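Local atomic coordinates of alpha-1,4-endofucoidanase (Mariniflexile fucanivorans, PDB entry 6DLH), a protein that cleaves fucoidan internally as a retaining alpha-1,4-endofucoidanase of glycoside hydrolase family 107 and carries several bound calcium ions. Residues G62-D67 / Q581-T586; P100-L105 / N118-R123; A136-G141 / R425-L430; S150-A155 / K199-Y204; P344-T349 / G381-R386. All blocks are in the same frame, centred on the assembly; numbering follows the deposited sequence.

Contact 1 (G62-D67 / Q581-T586); sequences GIRIDD and QNSDDT
Thr-586 OG1 is gripped by two residues. Arg-64 takes it side-on: NE lies 3.1 Å and NH2 3.2 Å from Thr-586 OG1. The oxygen sits at the guanidinium edge, in its plane, and the NE bond is the straighter of the two at 155°. Thr-586 OG1 in turn donates to Asp-585 OD1, 2.8 Å away, and meets it from above the carboxylate plane. The chain of Arg-64 is bent at chi2 (-66°), which brings the guanidinium back beside its own backbone. There NH1 bonds Ile-63 O and forms a salt bridge with Asp-127. Nearer the backbone, Arg-64 CG rests 3.9 Å from Asn-582 CB. Asn-582 ND2 makes a weak bond to Gly-62 O at 2.9 Å. Asp-66 comes up against Ser-583, with Asp-66 OD1 3.4 Å from Ser-583 CB. One water joins Asp-66 OD2 to Asp-584 N. A second donates to Asp-66 OD1 and Asp-585 OD1. Within 581-586, Asn-582 and Ser-583 both face Thr-586, a classic beta bulge. A methionine in place of this arginine has no guanidinium, and Thr-586 OG1 would probably lose both donors and Asp-127 its charged mate. The chemistry is that of a polar, hydrated seam: the N-terminal domain and an Ig-like domain meet here through directed bonds and shared water, with little apolar contact.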
# COMPACT_ATOMS: atom_id res chain seq x y z
N GLY A 62 2.99 4.08 7.45
CA GLY A 62 1.85 4.83 7.96
C GLY A 62 0.71 4.98 6.95
O GLY A 62 -0.31 5.59 7.27
N ILE A 63 0.87 4.42 5.75
CA ILE A 63 -0.13 4.56 4.70
C ILE A 63 -1.27 3.60 4.99
O ILE A 63 -1.04 2.49 5.46
CB ILE A 63 0.50 4.35 3.30
CG1 ILE A 63 1.48 5.48 2.96
CG2 ILE A 63 -0.57 4.17 2.22
CD1 ILE A 63 0.90 6.88 3.01
N ARG A 64 -2.51 4.06 4.75
CA ARG A 64 -3.70 3.32 5.17
C ARG A 64 -4.71 3.26 4.03
O ARG A 64 -4.79 4.18 3.22
CB ARG A 64 -4.29 3.97 6.43
CG ARG A 64 -3.36 3.95 7.64
CD ARG A 64 -3.13 2.52 8.09
NE ARG A 64 -2.36 2.38 9.32
CZ ARG A 64 -1.09 1.99 9.36
NH1 ARG A 64 -0.42 1.77 8.24
NH2 ARG A 64 -0.49 1.83 10.53
N ILE A 65 -5.50 2.17 3.99
CA ILE A 65 -6.50 1.97 2.95
C ILE A 65 -7.88 2.47 3.39
O ILE A 65 -8.84 2.36 2.64
CB ILE A 65 -6.52 0.49 2.50
CG1 ILE A 65 -7.21 0.33 1.14
CG2 ILE A 65 -7.16 -0.39 3.57
CD1 ILE A 65 -7.08 -1.04 0.51
N ASP A 66 -7.97 3.04 4.61
CA ASP A 66 -9.25 3.32 5.26
C ASP A 66 -10.10 4.34 4.51
O ASP A 66 -11.32 4.20 4.46
CB ASP A 66 -9.08 3.66 6.75
CG ASP A 66 -8.51 2.49 7.53
OD1 ASP A 66 -7.31 2.22 7.37
OD2 ASP A 66 -9.29 1.84 8.25
N ASP A 67 -9.47 5.38 3.96
CA ASP A 67 -10.20 6.39 3.20
C ASP A 67 -10.85 5.74 1.98
O ASP A 67 -12.01 6.03 1.66
CB ASP A 67 -9.30 7.57 2.83
CG ASP A 67 -8.99 8.48 4.00
OD1 ASP A 67 -9.65 8.34 5.05
OD2 ASP A 67 -8.09 9.34 3.86
N GLN A 581 -5.08 12.27 11.79
CA GLN A 581 -5.55 10.90 11.89
C GLN A 581 -5.45 10.23 10.52
O GLN A 581 -5.95 10.78 9.53
CB GLN A 581 -6.99 10.90 12.41
CG GLN A 581 -7.53 9.50 12.65
CD GLN A 581 -8.86 9.51 13.36
OE1 GLN A 581 -9.56 10.52 13.40
NE2 GLN A 581 -9.22 8.37 13.94
N ASN A 582 -4.82 9.06 10.47
CA ASN A 582 -4.70 8.29 9.24
C ASN A 582 -5.82 7.26 9.17
O ASN A 582 -6.27 6.92 8.08
CB ASN A 582 -3.32 7.62 9.09
CG ASN A 582 -2.20 8.56 8.67
OD1 ASN A 582 -2.43 9.75 8.43
ND2 ASN A 582 -0.99 8.04 8.58
N SER A 583 -6.25 6.77 10.34
CA SER A 583 -7.36 5.84 10.45
C SER A 583 -7.82 5.73 11.91
O SER A 583 -7.33 6.45 12.78
CB SER A 583 -7.01 4.48 9.88
OG SER A 583 -6.04 3.82 10.67
N ASP A 584 -8.75 4.81 12.16
CA ASP A 584 -9.32 4.57 13.48
C ASP A 584 -8.27 4.07 14.47
O ASP A 584 -8.50 4.09 15.68
CB ASP A 584 -10.46 3.55 13.41
CG ASP A 584 -11.81 4.18 13.16
OD1 ASP A 584 -11.85 5.41 12.94
OD2 ASP A 584 -12.82 3.43 13.20
N ASP A 585 -7.12 3.61 13.96
CA ASP A 585 -6.14 2.99 14.83
C ASP A 585 -4.76 3.59 14.61
O ASP A 585 -3.78 3.09 15.15
CB ASP A 585 -6.21 1.46 14.74
CG ASP A 585 -5.73 0.84 13.43
OD1 ASP A 585 -5.24 1.59 12.56
OD2 ASP A 585 -5.85 -0.40 13.30
N THR A 586 -4.69 4.67 13.82
CA THR A 586 -3.40 5.18 13.39
C THR A 586 -3.43 6.70 13.26
O THR A 586 -4.25 7.26 12.53
CB THR A 586 -2.93 4.51 12.09
OG1 THR A 586 -2.92 3.08 12.24
CG2 THR A 586 -1.55 4.97 11.66
O HOH W 1 -10.48 3.41 10.03
O HOH W 2 -6.23 0.69 9.70

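Contact 2 (P100-L105 / N118-R123); sequences PIIESL and NLVAPR
The carboxylate of Glu-103 meets Arg-123 at the root of its side chain, not at its charged end. Glu-103 OE2 lies 3.4 Å from Arg-123 CB, and the carboxylate and guanidinium planes are 68° apart. The charges do not pair, since Glu-103 OE2 is 5.9 Å from Arg-123 NE. Each has another partner: Glu-103 OE1 accepts from Glu-124 N, and Arg-123 NH2 forms a salt bridge with Glu-61. One face of the Arg-123 guanidinium carries Leu-119 CD2, displaced toward the rim. Glu-103 CG is anti to the backbone N (chi1 -164°) and the chain is extended beyond it, which carries the carboxylate across to the loop. The apolar part centres on Ile-102. Ile-102 CG2 lies 3.6 Å from Val-120 CG2 and 3.8 Å from Ala-121 CB. Ile-208 and Tyr-212 of helix 198-216 also pack on Ile-102. A water bridges the two backbones: it donates to Ile-102 O and Asn-118 O, and accepts from Val-120 N at 3.1 Å. Helix 100-104 and the loop that folds back on it belong to the connection from strand 80-84 to helix 129-139, a beta-alpha loop, consistent with a (beta/alpha)-barrel-like catalytic domain related to that of GH29 fucosidases.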
# COMPACT_ATOMS: atom_id res chain seq x y z
N PRO A 100 13.21 -8.81 8.00
CA PRO A 100 14.56 -8.67 8.55
C PRO A 100 15.67 -8.63 7.49
O PRO A 100 16.52 -7.74 7.52
CB PRO A 100 14.73 -9.96 9.37
CG PRO A 100 13.32 -10.31 9.80
CD PRO A 100 12.44 -9.88 8.65
N ILE A 101 15.63 -9.59 6.56
CA ILE A 101 16.64 -9.73 5.52
C ILE A 101 16.65 -8.48 4.63
O ILE A 101 17.72 -7.94 4.34
CB ILE A 101 16.43 -11.03 4.71
CG1 ILE A 101 16.26 -12.24 5.63
CG2 ILE A 101 17.57 -11.23 3.71
CD1 ILE A 101 16.00 -13.55 4.90
N ILE A 102 15.46 -8.01 4.22
CA ILE A 102 15.38 -6.88 3.31
C ILE A 102 15.84 -5.61 4.02
O ILE A 102 16.44 -4.72 3.40
CB ILE A 102 13.97 -6.72 2.70
CG1 ILE A 102 13.52 -7.97 1.93
CG2 ILE A 102 13.90 -5.47 1.83
CD1 ILE A 102 12.08 -7.93 1.46
N GLU A 103 15.55 -5.51 5.32
CA GLU A 103 15.91 -4.34 6.11
C GLU A 103 17.43 -4.26 6.26
O GLU A 103 18.00 -3.17 6.21
CB GLU A 103 15.16 -4.32 7.44
CG GLU A 103 15.20 -2.95 8.10
CD GLU A 103 14.26 -2.73 9.28
OE1 GLU A 103 13.45 -3.63 9.60
OE2 GLU A 103 14.35 -1.64 9.89
N SER A 104 18.08 -5.42 6.42
CA SER A 104 19.53 -5.50 6.54
C SER A 104 20.21 -4.91 5.30
O SER A 104 21.24 -4.25 5.42
CB SER A 104 19.98 -6.91 6.78
OG SER A 104 20.15 -7.59 5.55
N LEU A 105 19.61 -5.15 4.12
CA LEU A 105 20.13 -4.68 2.85
C LEU A 105 20.23 -3.16 2.84
O LEU A 105 20.92 -2.58 2.01
CB LEU A 105 19.18 -5.14 1.74
CG LEU A 105 19.51 -6.46 1.04
CD1 LEU A 105 19.15 -7.66 1.91
CD2 LEU A 105 18.77 -6.54 -0.28
N ASN A 118 18.32 3.02 -0.36
CA ASN A 118 18.50 1.57 -0.35
C ASN A 118 17.57 0.90 0.66
O ASN A 118 17.80 -0.25 1.02
CB ASN A 118 19.96 1.16 -0.10
CG ASN A 118 20.83 1.27 -1.34
OD1 ASN A 118 20.59 0.59 -2.34
ND2 ASN A 118 21.85 2.11 -1.27
N LEU A 119 16.52 1.60 1.10
CA LEU A 119 15.53 0.97 1.96
C LEU A 119 14.29 0.62 1.13
O LEU A 119 13.61 1.51 0.62
CB LEU A 119 15.20 1.90 3.14
CG LEU A 119 14.13 1.37 4.11
CD1 LEU A 119 14.59 0.10 4.82
CD2 LEU A 119 13.72 2.43 5.12
N VAL A 120 14.03 -0.68 1.00
CA VAL A 120 13.01 -1.16 0.07
C VAL A 120 11.98 -1.99 0.82
O VAL A 120 11.29 -2.81 0.22
CB VAL A 120 13.60 -1.91 -1.14
CG1 VAL A 120 14.24 -0.98 -2.15
CG2 VAL A 120 14.55 -3.04 -0.75
N ALA A 121 11.90 -1.77 2.13
CA ALA A 121 10.77 -2.23 2.93
C ALA A 121 10.45 -1.16 3.97
O ALA A 121 11.23 -0.23 4.17
CB ALA A 121 11.07 -3.57 3.55
N PRO A 122 9.27 -1.23 4.63
CA PRO A 122 9.03 -0.42 5.83
C PRO A 122 9.82 -1.00 7.00
O PRO A 122 9.85 -2.22 7.18
CB PRO A 122 7.52 -0.60 6.05
CG PRO A 122 7.23 -1.98 5.48
CD PRO A 122 8.13 -2.08 4.27
N ARG A 123 10.46 -0.12 7.78
CA ARG A 123 11.27 -0.52 8.93
C ARG A 123 10.38 -1.26 9.93
O ARG A 123 9.33 -0.76 10.33
CB ARG A 123 11.94 0.69 9.58
CG ARG A 123 12.94 1.42 8.70
CD ARG A 123 13.29 2.78 9.27
NE ARG A 123 12.40 3.86 8.83
CZ ARG A 123 12.81 5.03 8.34
NH1 ARG A 123 14.09 5.33 8.28
NH2 ARG A 123 11.92 5.92 7.93
O HOH W 3 16.50 -2.16 2.09

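Contact 3 (A136-G141 / R425-L430); sequences ALRAAG and RQYTIL
Arg-425 lies along the end of helix 129-139, which closes in a Schellman motif at Gly-141. Arg-425 CB touches Gly-141 O at 3.3 Å. The chain then runs extended from CG to NE, and Arg-425 CD passes 3.3 Å from Ala-140 O. At the tip, Arg-425 NH2 donates to that same Ala-140 O at 2.9 Å, with an N-H...O angle of 155°. The acceptor lies near the guanidinium plane, and NH1 bonds Ile-75 O. Gly-141 O takes two more bonds from the loop. Gln-426 N meets it at 2.9 Å, almost in line with the C=O bond, and Tyr-427 N at 3.0 Å, tilted 34° from the carbonyl plane. Gly-141 has positive phi, and a side-chain carbon here would run into Tyr-427 O. The amide of Gln-426 leads away to Asp-79, a calcium ligand, so the loop also reaches the second shell of that site. This joins the N-terminal domain to a loop of the first Ig-like region. Arg-138, bent at chi2 and chi3, crosses Tyr-427 at a slant, with Arg-138 NE 3.7 Å from Tyr-427 CE2 and the planes 61° apart. A water links Arg-138 NH2 to Tyr-427 OH. Ile-429 packs against the same helix end: Ile-429 CG1 lies 3.2 Å from Arg-138 O.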
# COMPACT_ATOMS: atom_id res chain seq x y z
N ALA A 136 -8.09 -4.31 7.61
CA ALA A 136 -9.14 -3.38 7.23
C ALA A 136 -10.05 -4.01 6.16
O ALA A 136 -11.27 -3.83 6.19
CB ALA A 136 -8.54 -2.08 6.77
N LEU A 137 -9.44 -4.76 5.23
CA LEU A 137 -10.21 -5.41 4.18
C LEU A 137 -11.06 -6.53 4.76
O LEU A 137 -12.23 -6.68 4.38
CB LEU A 137 -9.26 -5.92 3.09
CG LEU A 137 -8.75 -4.87 2.11
CD1 LEU A 137 -7.63 -5.44 1.24
CD2 LEU A 137 -9.88 -4.33 1.25
N ARG A 138 -10.47 -7.31 5.67
CA ARG A 138 -11.18 -8.36 6.38
C ARG A 138 -12.38 -7.75 7.10
O ARG A 138 -13.50 -8.23 6.96
CB ARG A 138 -10.26 -9.08 7.37
CG ARG A 138 -10.98 -10.05 8.30
CD ARG A 138 -11.68 -11.20 7.60
NE ARG A 138 -10.78 -12.04 6.81
CZ ARG A 138 -10.11 -13.09 7.28
NH1 ARG A 138 -10.31 -13.51 8.52
NH2 ARG A 138 -9.22 -13.69 6.52
N ALA A 139 -12.14 -6.68 7.87
CA ALA A 139 -13.19 -6.10 8.68
C ALA A 139 -14.30 -5.56 7.77
O ALA A 139 -15.46 -5.51 8.17
CB ALA A 139 -12.64 -5.04 9.60
N ALA A 140 -13.92 -5.22 6.53
CA ALA A 140 -14.83 -4.60 5.57
C ALA A 140 -15.58 -5.67 4.77
O ALA A 140 -16.39 -5.35 3.91
CB ALA A 140 -14.08 -3.64 4.68
N GLY A 141 -15.28 -6.94 5.07
CA GLY A 141 -16.01 -8.06 4.49
C GLY A 141 -15.44 -8.53 3.15
O GLY A 141 -16.12 -9.23 2.41
N ARG A 425 -20.80 -8.63 -0.16
CA ARG A 425 -19.37 -8.92 -0.30
C ARG A 425 -19.08 -10.40 -0.07
O ARG A 425 -19.78 -11.25 -0.61
CB ARG A 425 -18.55 -7.96 0.57
CG ARG A 425 -18.92 -6.50 0.36
CD ARG A 425 -17.95 -5.56 1.03
NE ARG A 425 -18.13 -4.20 0.54
CZ ARG A 425 -17.47 -3.14 0.98
NH1 ARG A 425 -17.67 -1.96 0.42
NH2 ARG A 425 -16.62 -3.24 1.98
N GLN A 426 -18.04 -10.69 0.73
CA GLN A 426 -17.59 -12.05 0.99
C GLN A 426 -17.86 -12.48 2.44
O GLN A 426 -18.10 -13.66 2.69
CB GLN A 426 -16.12 -12.23 0.64
CG GLN A 426 -15.85 -12.30 -0.86
CD GLN A 426 -16.39 -13.57 -1.48
OE1 GLN A 426 -15.97 -14.67 -1.14
NE2 GLN A 426 -17.33 -13.42 -2.40
N TYR A 427 -17.83 -11.54 3.40
CA TYR A 427 -18.05 -11.91 4.79
C TYR A 427 -18.94 -10.90 5.51
O TYR A 427 -19.04 -9.75 5.10
CB TYR A 427 -16.73 -11.89 5.57
CG TYR A 427 -15.57 -12.64 4.98
CD1 TYR A 427 -15.59 -14.02 4.82
CD2 TYR A 427 -14.40 -11.96 4.65
CE1 TYR A 427 -14.49 -14.70 4.31
CE2 TYR A 427 -13.30 -12.62 4.14
CZ TYR A 427 -13.34 -14.00 3.97
OH TYR A 427 -12.24 -14.64 3.47
N THR A 428 -19.56 -11.35 6.61
CA THR A 428 -20.19 -10.46 7.57
C THR A 428 -19.43 -10.57 8.89
O THR A 428 -19.50 -11.60 9.56
CB THR A 428 -21.70 -10.75 7.72
OG1 THR A 428 -22.35 -10.50 6.48
CG2 THR A 428 -22.37 -9.93 8.80
N ILE A 429 -18.70 -9.51 9.24
CA ILE A 429 -17.84 -9.49 10.42
C ILE A 429 -18.59 -8.84 11.58
O ILE A 429 -19.17 -7.76 11.44
CB ILE A 429 -16.51 -8.75 10.10
CG1 ILE A 429 -15.77 -9.37 8.91
CG2 ILE A 429 -15.63 -8.64 11.34
CD1 ILE A 429 -15.29 -10.80 9.10
N LEU A 430 -18.60 -9.54 12.72
CA LEU A 430 -19.27 -9.05 13.92
C LEU A 430 -18.22 -8.52 14.89
O LEU A 430 -17.13 -9.07 14.96
CB LEU A 430 -20.06 -10.21 14.55
CG LEU A 430 -21.13 -10.86 13.66
CD1 LEU A 430 -21.82 -11.98 14.41
CD2 LEU A 430 -22.15 -9.84 13.17
O HOH W 4 -9.81 -13.35 3.60
O HOH W 5 -18.01 -7.16 7.52

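Contact 4 (S150-A155 / K199-Y204); sequences SYNLLA and KYMFCY
Asn-152 lies flat on the ring of Tyr-204, as the second residue of a type II' beta turn from Tyr-151 to Leu-154. The loop follows strand 143-149 of the parallel sheet, and the tyrosine stands on helix 198-216. Asn-152 CB is 3.5 Å from the Tyr-204 ring centroid, a CH-pi contact over the face. Its amide continues across the ring toward CG and CD1, the planes 21° apart. With chi1 at 67°, Asn-152 CG sits between its backbone N and carbonyl carbon, which keeps the amide within reach of Leu-153 N. Asn-152 OD1 accepts from Leu-153 N at 2.6 Å, and Asn-152 ND2 donates to Ser-150 O at 2.7 Å. These bonds fix the amide's rotation. An alanine here keeps the carbon over the ring but has no amide, and Leu-153 N would probably lose its acceptor, Ser-150 O its donor and the Tyr-204 ring its stacked amide. Tyr-204 OH bonds His-95. Leu-153 CD1 meets the ring at its edge, 3.8 Å from Tyr-204 CD1. Leu-154 CD1 leans on Tyr-200 CB. Met-201 is bent at chi2 and chi3, which brings its thioether beside that amide: Met-201 SD lies 3.6 Å from Asn-152 ND2, and Met-201 CE 3.3 Å from Ser-150 O.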
# COMPACT_ATOMS: atom_id res chain seq x y z
N SER A 150 7.67 -10.92 -10.33
CA SER A 150 8.45 -12.14 -10.26
C SER A 150 9.95 -11.86 -10.14
O SER A 150 10.67 -12.67 -9.57
CB SER A 150 8.14 -13.04 -11.43
OG SER A 150 6.84 -13.60 -11.31
N TYR A 151 10.39 -10.71 -10.68
CA TYR A 151 11.78 -10.30 -10.66
C TYR A 151 12.22 -9.93 -9.25
O TYR A 151 13.42 -9.91 -8.97
CB TYR A 151 12.03 -9.10 -11.59
CG TYR A 151 12.29 -9.46 -13.04
CD1 TYR A 151 13.57 -9.76 -13.48
CD2 TYR A 151 11.26 -9.49 -13.96
CE1 TYR A 151 13.81 -10.09 -14.81
CE2 TYR A 151 11.49 -9.81 -15.29
CZ TYR A 151 12.77 -10.12 -15.72
OH TYR A 151 12.98 -10.44 -17.03
N ASN A 152 11.25 -9.58 -8.39
CA ASN A 152 11.45 -9.37 -6.97
C ASN A 152 12.67 -8.49 -6.73
O ASN A 152 12.77 -7.41 -7.31
CB ASN A 152 11.33 -10.68 -6.19
CG ASN A 152 12.44 -11.67 -6.48
OD1 ASN A 152 13.54 -11.56 -5.94
ND2 ASN A 152 12.16 -12.64 -7.34
N LEU A 153 13.62 -8.96 -5.90
CA LEU A 153 14.76 -8.17 -5.46
C LEU A 153 15.84 -8.05 -6.54
O LEU A 153 16.69 -7.17 -6.47
CB LEU A 153 15.31 -8.76 -4.16
CG LEU A 153 14.40 -8.61 -2.93
CD1 LEU A 153 14.78 -9.60 -1.84
CD2 LEU A 153 14.41 -7.18 -2.40
N LEU A 154 15.78 -8.91 -7.57
CA LEU A 154 16.70 -8.83 -8.69
C LEU A 154 16.43 -7.57 -9.50
O LEU A 154 15.36 -6.97 -9.39
CB LEU A 154 16.56 -10.08 -9.57
CG LEU A 154 17.20 -11.37 -9.04
CD1 LEU A 154 18.44 -11.08 -8.21
CD2 LEU A 154 16.20 -12.19 -8.25
N ALA A 155 17.42 -7.17 -10.31
CA ALA A 155 17.28 -6.02 -11.19
C ALA A 155 16.82 -6.48 -12.57
O ALA A 155 17.46 -7.32 -13.20
CB ALA A 155 18.59 -5.27 -11.26
N LYS A 199 19.26 -19.21 -9.06
CA LYS A 199 19.47 -19.63 -7.68
C LYS A 199 18.88 -18.58 -6.73
O LYS A 199 18.28 -18.94 -5.72
CB LYS A 199 20.94 -19.97 -7.39
CG LYS A 199 21.93 -18.81 -7.51
CD LYS A 199 23.38 -19.22 -7.29
CE LYS A 199 24.33 -18.06 -7.51
NZ LYS A 199 25.75 -18.48 -7.43
N TYR A 200 19.04 -17.30 -7.10
CA TYR A 200 18.51 -16.18 -6.34
C TYR A 200 16.99 -16.22 -6.28
O TYR A 200 16.40 -15.82 -5.28
CB TYR A 200 19.02 -14.85 -6.92
CG TYR A 200 20.52 -14.76 -7.11
CD1 TYR A 200 21.40 -14.96 -6.05
CD2 TYR A 200 21.06 -14.44 -8.35
CE1 TYR A 200 22.77 -14.87 -6.22
CE2 TYR A 200 22.43 -14.35 -8.53
CZ TYR A 200 23.29 -14.55 -7.46
OH TYR A 200 24.64 -14.46 -7.64
N MET A 201 16.35 -16.72 -7.35
CA MET A 201 14.90 -16.80 -7.42
C MET A 201 14.39 -17.75 -6.34
O MET A 201 13.38 -17.45 -5.68
CB MET A 201 14.40 -17.26 -8.79
CG MET A 201 14.61 -16.23 -9.89
SD MET A 201 13.46 -14.84 -9.81
CE MET A 201 11.89 -15.71 -9.94
N PHE A 202 15.09 -18.87 -6.16
CA PHE A 202 14.72 -19.85 -5.14
C PHE A 202 14.98 -19.28 -3.74
O PHE A 202 14.27 -19.64 -2.80
CB PHE A 202 15.47 -21.17 -5.36
CG PHE A 202 14.86 -22.12 -6.36
CD1 PHE A 202 13.84 -22.99 -5.98
CD2 PHE A 202 15.32 -22.17 -7.67
CE1 PHE A 202 13.29 -23.87 -6.90
CE2 PHE A 202 14.77 -23.05 -8.58
CZ PHE A 202 13.75 -23.90 -8.20
N CYS A 203 15.99 -18.41 -3.62
CA CYS A 203 16.26 -17.68 -2.39
C CYS A 203 14.97 -16.98 -1.94
O CYS A 203 14.50 -17.20 -0.82
CB CYS A 203 17.36 -16.64 -2.58
SG CYS A 203 19.05 -17.23 -2.30
N TYR A 204 14.42 -16.17 -2.85
CA TYR A 204 13.26 -15.32 -2.58
C TYR A 204 12.07 -16.16 -2.12
O TYR A 204 11.42 -15.83 -1.13
CB TYR A 204 12.92 -14.45 -3.79
CG TYR A 204 11.86 -13.41 -3.52
CD1 TYR A 204 12.20 -12.17 -3.01
CD2 TYR A 204 10.52 -13.69 -3.73
CE1 TYR A 204 11.23 -11.21 -2.75
CE2 TYR A 204 9.54 -12.74 -3.47
CZ TYR A 204 9.90 -11.50 -2.97
OH TYR A 204 8.94 -10.57 -2.71

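Contact 5 (P344-T349 / G381-R386); sequences PKQSTT and GTPLVR
Lys-345 and Gly-381 are joined by a single parallel beta bridge: Gly-381 N donates to Pro-344 O at 2.8 Å, and Gln-346 N donates to Gly-381 O at 3.0 Å. The backbones come close here, with 4.4 Å between Lys-345 CA and Gly-381 CA, and a side chain on the glycine would press on Pro-344 O. Gln-346 carries most of the side-chain contact. Its CG is anti to the backbone N (chi1 -177°) and the chain stays extended, which lays it across Pro-383. OE1 touches Pro-383 CD and Thr-382 CG2, each at 3.5 Å from Gln-346 OE1. This oxygen is buried and has no polar partner in the model, whereas NE2 donates to Gln-404 OE1 on helix 399-415. The bridge prolongs the pairing of strands 341-342 and 377-379, neighbours at one end of the seven-stranded parallel sheet. Thr-382 OG1 turns the other way, to Leu-49 N at the end of strand 46-49. Beyond the bridge a water accepts from Ser-347 N at 3.0 Å and also lies 2.8 Å from Gly-381 O. Ser-347 OG accepts from Thr-349 N at 2.9 Å, forming an ST turn, and Ser-347 CB lies 4.4 Å from Pro-383 CG.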
# COMPACT_ATOMS: atom_id res chain seq x y z
N PRO A 344 -8.27 -6.51 -16.33
CA PRO A 344 -8.34 -5.35 -17.22
C PRO A 344 -8.02 -4.04 -16.50
O PRO A 344 -7.93 -4.00 -15.28
CB PRO A 344 -9.82 -5.36 -17.65
CG PRO A 344 -10.54 -5.89 -16.42
CD PRO A 344 -9.60 -6.92 -15.83
N LYS A 345 -7.86 -2.96 -17.29
CA LYS A 345 -7.70 -1.61 -16.76
C LYS A 345 -8.97 -0.82 -17.02
O LYS A 345 -9.53 -0.90 -18.11
CB LYS A 345 -6.64 -0.81 -17.53
CG LYS A 345 -5.40 -1.55 -17.99
CD LYS A 345 -4.53 -0.68 -18.87
CE LYS A 345 -3.70 -1.50 -19.84
NZ LYS A 345 -2.59 -0.70 -20.40
N GLN A 346 -9.37 0.00 -16.05
CA GLN A 346 -10.58 0.80 -16.14
C GLN A 346 -10.31 2.13 -16.85
O GLN A 346 -11.17 2.62 -17.57
CB GLN A 346 -11.18 1.01 -14.75
CG GLN A 346 -12.50 1.77 -14.75
CD GLN A 346 -13.14 1.74 -13.38
OE1 GLN A 346 -12.51 1.39 -12.38
NE2 GLN A 346 -14.41 2.09 -13.34
N SER A 347 -9.11 2.70 -16.64
CA SER A 347 -8.72 3.95 -17.27
C SER A 347 -8.07 3.66 -18.62
O SER A 347 -7.75 2.51 -18.91
CB SER A 347 -7.75 4.71 -16.42
OG SER A 347 -6.40 4.34 -16.73
N THR A 348 -7.84 4.73 -19.40
CA THR A 348 -7.20 4.64 -20.70
C THR A 348 -5.68 4.51 -20.57
O THR A 348 -5.00 4.30 -21.58
CB THR A 348 -7.53 5.86 -21.58
OG1 THR A 348 -7.08 7.03 -20.89
CG2 THR A 348 -8.99 6.01 -21.91
N THR A 349 -5.13 4.65 -19.36
CA THR A 349 -3.69 4.89 -19.28
C THR A 349 -2.94 3.80 -18.50
O THR A 349 -1.89 3.36 -18.94
CB THR A 349 -3.37 6.33 -18.86
OG1 THR A 349 -4.06 6.59 -17.64
CG2 THR A 349 -3.78 7.35 -19.91
N GLY A 381 -8.51 -3.07 -12.72
CA GLY A 381 -7.53 -2.05 -12.43
C GLY A 381 -8.26 -0.72 -12.25
O GLY A 381 -8.47 0.00 -13.22
N THR A 382 -8.63 -0.43 -10.99
CA THR A 382 -9.40 0.74 -10.61
C THR A 382 -8.46 1.90 -10.31
O THR A 382 -7.59 1.77 -9.46
CB THR A 382 -10.26 0.44 -9.37
OG1 THR A 382 -9.42 -0.07 -8.33
CG2 THR A 382 -11.38 -0.55 -9.65
N PRO A 383 -8.61 3.07 -10.97
CA PRO A 383 -7.68 4.19 -10.78
C PRO A 383 -7.92 5.05 -9.54
O PRO A 383 -9.05 5.47 -9.26
CB PRO A 383 -7.93 5.04 -12.04
CG PRO A 383 -9.40 4.81 -12.36
CD PRO A 383 -9.67 3.37 -11.95
N LEU A 384 -6.84 5.33 -8.81
CA LEU A 384 -6.86 6.31 -7.74
C LEU A 384 -6.46 7.66 -8.32
O LEU A 384 -5.90 7.72 -9.41
CB LEU A 384 -5.88 5.86 -6.65
CG LEU A 384 -6.10 4.45 -6.11
CD1 LEU A 384 -4.99 4.07 -5.14
CD2 LEU A 384 -7.48 4.31 -5.46
N VAL A 385 -6.74 8.74 -7.58
CA VAL A 385 -6.54 10.09 -8.08
C VAL A 385 -5.05 10.41 -8.26
O VAL A 385 -4.66 10.95 -9.29
CB VAL A 385 -7.27 11.13 -7.20
CG1 VAL A 385 -6.77 12.55 -7.43
CG2 VAL A 385 -8.78 11.04 -7.39
N ARG A 386 -4.21 10.10 -7.26
CA ARG A 386 -2.79 10.38 -7.33
C ARG A 386 -2.03 9.35 -6.49
O ARG A 386 -2.14 9.32 -5.26
CB ARG A 386 -2.51 11.82 -6.89
CG ARG A 386 -1.15 12.36 -7.31
CD ARG A 386 -0.81 13.72 -6.70
NE ARG A 386 -1.77 14.75 -7.03
CZ ARG A 386 -2.55 15.38 -6.15
NH1 ARG A 386 -2.31 15.29 -4.86
NH2 ARG A 386 -3.57 16.09 -6.58
O HOH W 6 -7.19 2.16 -14.39

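From the N terminus, residues 62-67 come first, but contact 1 closes last, at 581-586, and its loop holds all the others. Contact 2 closes early, within the connection between strand 80-84 and helix 129-139. Contact 3 opens at 136-141, after contact 2 has closed, and ends at 425-430. Contacts 4 and 5 nest inside it in series: contact 4 ties the loop after strand 143-149 to helix 198-216, and contact 5 joins the loops after strands 341-342 and 377-379. None cross. Contacts 1 and 3 bind Ig-like domains to the N-terminal domain and touch through Ile-65 and Ala-136. Contacts 2 and 4 touch through Ile-102 and Leu-153.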